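Local structure of alcohol dehydrogenase superfamily protein (Novosphingobium aromaticivorans, 3GAZ) at residues L229-V243 with H251-S264. The protein is probably an NADP-dependent oxidoreductase of the medium-chain alcohol dehydrogenase superfamily, though its substrate is not established. Residues are numbered along the deposited sequence; the frame is centred on the assembly and turned at random.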
loop_
_atom_site.group_PDB
_atom_site.type_symbol
_atom_site.label_atom_id
_atom_site.label_comp_id
_atom_site.label_asym_id
_atom_site.label_seq_id
_atom_site.Cartn_x
_atom_site.Cartn_y
_atom_site.Cartn_z
ATOM N N LEU A 229 28.494 -8.414 -4.189
ATOM C CA LEU A 229 27.855 -9.133 -5.287
ATOM C C LEU A 229 28.900 -9.409 -6.366
ATOM O O LEU A 229 28.926 -10.489 -6.967
ATOM C CB LEU A 229 26.695 -8.319 -5.866
ATOM C CG LEU A 229 25.994 -8.958 -7.068
ATOM C CD1 LEU A 229 25.583 -10.386 -6.727
ATOM C CD2 LEU A 229 24.780 -8.123 -7.452
ATOM N N ASP A 230 29.769 -8.432 -6.609
ATOM C CA ASP A 230 30.829 -8.608 -7.601
ATOM C C ASP A 230 31.745 -9.744 -7.141
ATOM O O ASP A 230 32.178 -10.570 -7.938
ATOM C CB ASP A 230 31.645 -7.320 -7.757
ATOM C CG ASP A 230 30.810 -6.159 -8.257
ATOM O OD1 ASP A 230 30.165 -6.304 -9.315
ATOM O OD2 ASP A 230 30.803 -5.102 -7.593
ATOM N N ALA A 231 32.039 -9.778 -5.845
ATOM C CA ALA A 231 32.895 -10.822 -5.293
ATOM C C ALA A 231 32.218 -12.180 -5.470
ATOM O O ALA A 231 32.881 -13.195 -5.680
ATOM C CB ALA A 231 33.168 -10.548 -3.811
ATOM N N SER A 232 30.891 -12.187 -5.392
ATOM C CA SER A 232 30.122 -13.415 -5.550
ATOM C C SER A 232 30.263 -13.941 -6.977
ATOM O O SER A 232 30.350 -15.149 -7.197
ATOM C CB SER A 232 28.645 -13.158 -5.232
ATOM O OG SER A 232 28.488 -12.721 -3.889
ATOM N N PHE A 233 30.271 -13.031 -7.945
ATOM C CA PHE A 233 30.421 -13.426 -9.341
ATOM C C PHE A 233 31.805 -14.050 -9.502
ATOM O O PHE A 233 32.012 -14.927 -10.337
ATOM C CB PHE A 233 30.313 -12.213 -10.273
ATOM C CG PHE A 233 28.924 -11.623 -10.379
ATOM C CD1 PHE A 233 27.807 -12.307 -9.910
ATOM C CD2 PHE A 233 28.734 -10.403 -11.021
ATOM C CE1 PHE A 233 26.519 -11.781 -10.077
ATOM C CE2 PHE A 233 27.452 -9.869 -11.193
ATOM C CZ PHE A 233 26.344 -10.564 -10.725
ATOM N N SER A 234 32.748 -13.584 -8.693
ATOM C CA SER A 234 34.116 -14.078 -8.748
ATOM C C SER A 234 34.278 -15.465 -8.112
ATOM O O SER A 234 35.079 -16.278 -8.576
ATOM C CB SER A 234 35.046 -13.070 -8.063
ATOM O OG SER A 234 36.392 -13.500 -8.113
ATOM N N ALA A 235 33.500 -15.739 -7.070
ATOM C CA ALA A 235 33.574 -17.015 -6.357
ATOM C C ALA A 235 32.745 -18.162 -6.938
ATOM O O ALA A 235 32.979 -19.324 -6.605
ATOM C CB ALA A 235 33.181 -16.800 -4.897
ATOM N N VAL A 236 31.778 -17.847 -7.797
ATOM C CA VAL A 236 30.914 -18.878 -8.370
ATOM C C VAL A 236 31.633 -19.795 -9.365
ATOM O O VAL A 236 32.511 -19.361 -10.110
ATOM C CB VAL A 236 29.661 -18.235 -9.047
ATOM C CG1 VAL A 236 30.057 -17.519 -10.334
ATOM C CG2 VAL A 236 28.599 -19.294 -9.307
ATOM N N LYS A 237 31.252 -21.071 -9.353
ATOM C CA LYS A 237 31.825 -22.087 -10.234
ATOM C C LYS A 237 31.252 -21.918 -11.639
ATOM O O LYS A 237 30.200 -21.310 -11.805
ATOM C CB LYS A 237 31.481 -23.483 -9.694
ATOM C CG LYS A 237 31.942 -24.654 -10.554
ATOM C CD LYS A 237 31.494 -25.993 -9.958
ATOM C CE LYS A 237 32.135 -26.248 -8.594
ATOM N NZ LYS A 237 31.640 -27.496 -7.936
ATOM N N ARG A 238 31.950 -22.439 -12.646
ATOM C CA ARG A 238 31.475 -22.354 -14.025
ATOM C C ARG A 238 30.126 -23.057 -14.091
ATOM O O ARG A 238 29.966 -24.141 -13.537
ATOM C CB ARG A 238 32.468 -23.030 -14.982
ATOM C CG ARG A 238 31.958 -23.202 -16.413
ATOM C CD ARG A 238 33.085 -23.695 -17.310
ATOM N NE ARG A 238 34.208 -22.764 -17.250
ATOM C CZ ARG A 238 34.171 -21.528 -17.740
ATOM N NH1 ARG A 238 33.073 -21.084 -18.339
ATOM N NH2 ARG A 238 35.216 -20.725 -17.594
ATOM N N PHE A 239 29.167 -22.433 -14.770
ATOM C CA PHE A 239 27.810 -22.966 -14.892
ATOM C C PHE A 239 27.077 -22.832 -13.553
ATOM O O PHE A 239 25.940 -23.289 -13.408
ATOM C CB PHE A 239 27.815 -24.447 -15.306
ATOM C CG PHE A 239 28.578 -24.736 -16.572
ATOM C CD1 PHE A 239 28.409 -23.945 -17.706
ATOM C CD2 PHE A 239 29.453 -25.818 -16.634
ATOM C CE1 PHE A 239 29.098 -24.228 -18.883
ATOM C CE2 PHE A 239 30.145 -26.112 -17.807
ATOM C CZ PHE A 239 29.968 -25.314 -18.932
ATOM N N GLY A 240 27.736 -22.205 -12.582
ATOM C CA GLY A 240 27.144 -22.020 -11.263
ATOM C C GLY A 240 26.026 -20.991 -11.195
ATOM O O GLY A 240 25.669 -20.378 -12.202
ATOM N N HIS A 241 25.485 -20.787 -9.995
ATOM C CA HIS A 241 24.384 -19.848 -9.796
ATOM C C HIS A 241 24.652 -18.889 -8.640
ATOM O O HIS A 241 25.090 -19.298 -7.566
ATOM C CB HIS A 241 23.093 -20.634 -9.524
ATOM C CG HIS A 241 21.832 -19.841 -9.703
ATOM N ND1 HIS A 241 20.597 -20.437 -9.844
ATOM C CD2 HIS A 241 21.611 -18.504 -9.760
ATOM C CE1 HIS A 241 19.670 -19.506 -9.984
ATOM N NE2 HIS A 241 20.259 -18.323 -9.936
ATOM N N VAL A 242 24.380 -17.612 -8.869
ATOM C CA VAL A 242 24.559 -16.589 -7.846
ATOM C C VAL A 242 23.209 -15.917 -7.587
ATOM O O VAL A 242 22.506 -15.555 -8.526
ATOM C CB VAL A 242 25.574 -15.509 -8.302
ATOM C CG1 VAL A 242 25.616 -14.362 -7.290
ATOM C CG2 VAL A 242 26.968 -16.132 -8.454
ATOM N N VAL A 243 22.827 -15.780 -6.322
ATOM C CA VAL A 243 21.567 -15.112 -6.004
ATOM C C VAL A 243 21.853 -13.979 -5.021
ATOM O O VAL A 243 22.811 -14.041 -4.246
ATOM C CB VAL A 243 20.521 -16.086 -5.386
ATOM C CG1 VAL A 243 20.305 -17.278 -6.312
ATOM C CG2 VAL A 243 20.978 -16.557 -4.013
ATOM N N HIS A 251 26.283 -3.473 -12.068
ATOM C CA HIS A 251 27.426 -4.367 -11.977
ATOM C C HIS A 251 27.971 -4.821 -13.321
ATOM O O HIS A 251 27.252 -4.861 -14.319
ATOM C CB HIS A 251 27.067 -5.602 -11.145
ATOM C CG HIS A 251 26.753 -5.299 -9.714
ATOM N ND1 HIS A 251 25.513 -4.864 -9.298
ATOM C CD2 HIS A 251 27.527 -5.345 -8.604
ATOM C CE1 HIS A 251 25.537 -4.656 -7.995
ATOM N NE2 HIS A 251 26.748 -4.941 -7.549
ATOM N N LYS A 252 29.258 -5.151 -13.338
ATOM C CA LYS A 252 29.909 -5.641 -14.544
ATOM C C LYS A 252 29.492 -7.103 -14.663
ATOM O O LYS A 252 29.744 -7.899 -13.760
ATOM C CB LYS A 252 31.428 -5.537 -14.401
ATOM C CG LYS A 252 32.209 -6.245 -15.489
ATOM C CD LYS A 252 31.875 -5.707 -16.873
ATOM C CE LYS A 252 33.058 -5.901 -17.801
ATOM N NZ LYS A 252 34.280 -5.248 -17.249
ATOM N N LEU A 253 28.858 -7.454 -15.776
ATOM C CA LEU A 253 28.381 -8.819 -15.969
ATOM C C LEU A 253 29.351 -9.783 -16.650
ATOM O O LEU A 253 29.083 -10.979 -16.722
ATOM C CB LEU A 253 27.057 -8.792 -16.742
ATOM C CG LEU A 253 25.952 -7.938 -16.107
ATOM C CD1 LEU A 253 24.634 -8.149 -16.856
ATOM C CD2 LEU A 253 25.792 -8.325 -14.644
ATOM N N ALA A 254 30.479 -9.272 -17.130
ATOM C CA ALA A 254 31.467 -10.103 -17.822
ATOM C C ALA A 254 31.760 -11.465 -17.173
ATOM O O ALA A 254 31.815 -12.487 -17.860
ATOM C CB ALA A 254 32.772 -9.319 -18.001
ATOM N N PRO A 255 31.967 -11.499 -15.847
ATOM C CA PRO A 255 32.251 -12.774 -15.178
ATOM C C PRO A 255 31.213 -13.868 -15.432
ATOM O O PRO A 255 31.554 -15.050 -15.507
ATOM C CB PRO A 255 32.324 -12.378 -13.708
ATOM C CG PRO A 255 32.913 -10.992 -13.779
ATOM C CD PRO A 255 32.106 -10.373 -14.906
ATOM N N LEU A 256 29.949 -13.476 -15.563
ATOM C CA LEU A 256 28.883 -14.441 -15.799
ATOM C C LEU A 256 28.960 -15.070 -17.182
ATOM O O LEU A 256 28.535 -16.209 -17.372
ATOM C CB LEU A 256 27.514 -13.786 -15.595
ATOM C CG LEU A 256 27.208 -13.386 -14.151
ATOM C CD1 LEU A 256 25.807 -12.796 -14.077
ATOM C CD2 LEU A 256 27.318 -14.601 -13.243
ATOM N N SER A 257 29.486 -14.326 -18.152
ATOM C CA SER A 257 29.638 -14.859 -19.497
ATOM C C SER A 257 30.868 -15.757 -19.526
ATOM O O SER A 257 30.810 -16.883 -20.012
ATOM C CB SER A 257 29.805 -13.729 -20.519
ATOM O OG SER A 257 28.600 -13.006 -20.674
ATOM N N PHE A 258 31.982 -15.248 -19.003
ATOM C CA PHE A 258 33.225 -16.014 -18.957
ATOM C C PHE A 258 32.999 -17.353 -18.280
ATOM O O PHE A 258 33.537 -18.375 -18.709
ATOM C CB PHE A 258 34.305 -15.257 -18.176
ATOM C CG PHE A 258 35.014 -14.205 -18.973
ATOM C CD1 PHE A 258 35.700 -14.542 -20.136
ATOM C CD2 PHE A 258 35.022 -12.880 -18.547
ATOM C CE1 PHE A 258 36.389 -13.573 -20.863
ATOM C CE2 PHE A 258 35.707 -11.905 -19.265
ATOM C CZ PHE A 258 36.392 -12.253 -20.425
ATOM N N LYS A 259 32.206 -17.345 -17.212
ATOM C CA LYS A 259 31.938 -18.581 -16.488
ATOM C C LYS A 259 30.640 -19.245 -16.908
ATOM O O LYS A 259 30.240 -20.242 -16.306
ATOM C CB LYS A 259 31.899 -18.324 -14.984
ATOM C CG LYS A 259 33.215 -17.860 -14.380
ATOM C CD LYS A 259 33.012 -17.625 -12.893
ATOM C CE LYS A 259 34.279 -17.240 -12.182
ATOM N NZ LYS A 259 33.982 -16.969 -10.747
ATOM N N GLN A 260 29.980 -18.697 -17.927
ATOM C CA GLN A 260 28.722 -19.267 -18.414
ATOM C C GLN A 260 27.835 -19.554 -17.210
ATOM O O GLN A 260 27.177 -20.588 -17.137
ATOM C CB GLN A 260 29.007 -20.564 -19.173
ATOM C CG GLN A 260 29.891 -20.372 -20.403
ATOM C CD GLN A 260 30.533 -21.664 -20.869
ATOM O OE1 GLN A 260 31.431 -22.197 -20.211
ATOM N NE2 GLN A 260 30.070 -22.180 -22.007
ATOM N N ALA A 261 27.822 -18.612 -16.275
ATOM C CA ALA A 261 27.073 -18.752 -15.036
ATOM C C ALA A 261 25.722 -18.049 -15.047
ATOM O O ALA A 261 25.367 -17.363 -16.007
ATOM C CB ALA A 261 27.919 -18.241 -13.875
ATOM N N THR A 262 24.986 -18.208 -13.952
ATOM C CA THR A 262 23.658 -17.628 -13.830
ATOM C C THR A 262 23.466 -16.797 -12.556
ATOM O O THR A 262 24.076 -17.077 -11.524
ATOM C CB THR A 262 22.600 -18.756 -13.875
ATOM O OG1 THR A 262 22.751 -19.503 -15.092
ATOM C CG2 THR A 262 21.202 -18.184 -13.817
ATOM N N TYR A 263 22.617 -15.772 -12.646
ATOM C CA TYR A 263 22.309 -14.891 -11.517
ATOM C C TYR A 263 20.794 -14.695 -11.399
ATOM O O TYR A 263 20.100 -14.580 -12.406
ATOM C CB TYR A 263 22.979 -13.522 -11.702
ATOM C CG TYR A 263 22.450 -12.461 -10.753
ATOM C CD1 TYR A 263 22.837 -12.435 -9.413
ATOM C CD2 TYR A 263 21.503 -11.528 -11.183
ATOM C CE1 TYR A 263 22.291 -11.504 -8.521
ATOM C CE2 TYR A 263 20.945 -10.602 -10.302
ATOM C CZ TYR A 263 21.341 -10.595 -8.976
ATOM O OH TYR A 263 20.775 -9.691 -8.105
ATOM N N SER A 264 20.284 -14.661 -10.170
ATOM C CA SER A 264 18.852 -14.450 -9.940
ATOM C C SER A 264 18.663 -13.445 -8.817
ATOM O O SER A 264 19.402 -13.455 -7.833
ATOM C CB SER A 264 18.151 -15.756 -9.550
ATOM O OG SER A 264 18.209 -16.716 -10.586
HETATM O O HOH W 1 30.950 -4.177 -11.117
HETATM O O HOH W 2 31.020 -7.872 -11.404
HETATM O O HOH W 3 24.661 -21.364 -15.657
#
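Lys259 reaches across to the end of helix 227-235 and shows how one lysine can gather the carbonyls at the end of a helix. Its chain, fully extended beyond CG, carries NZ to Phe233 O and Val236 O, each 2.9 Å from NZ and met on a lone pair; Ser234 O lies closer still, above its carbonyl plane, at a distance too short to be relied on. A positive ammonium would probably be stabilised by the negative end of the helix dipole. One side chain of that helix, Phe233, packs its ring against helix 254-258 and strand 262-265. Leu256 CG sits over the centre of one ring face, 4.3 Å from the centroid, while the ring edge points at the face of Tyr263 in an offset edge-to-face pair, planes at 80°. At the turn, Arg238 grips Phe258 O end-on, NH1 at 2.8 Å and NH2 at 3.1 Å, with Phe258 O lying near the guanidinium plane. On the sheet, His241 NE2 bonds Ser264 OG at 2.7 Å, and Thr262 CG2 lies over the imidazole face. A Schellman motif at Gln260 ends helix 254-258 and turns the chain into strand 262-265, which runs parallel to strand 240-244 through Val242 N to Thr262 O and Ser264 N to Val242 O. This beta-alpha-beta unit closes one edge of the Rossmann-type sheet; strand 217-222 flanks strand 240-244 on its other side.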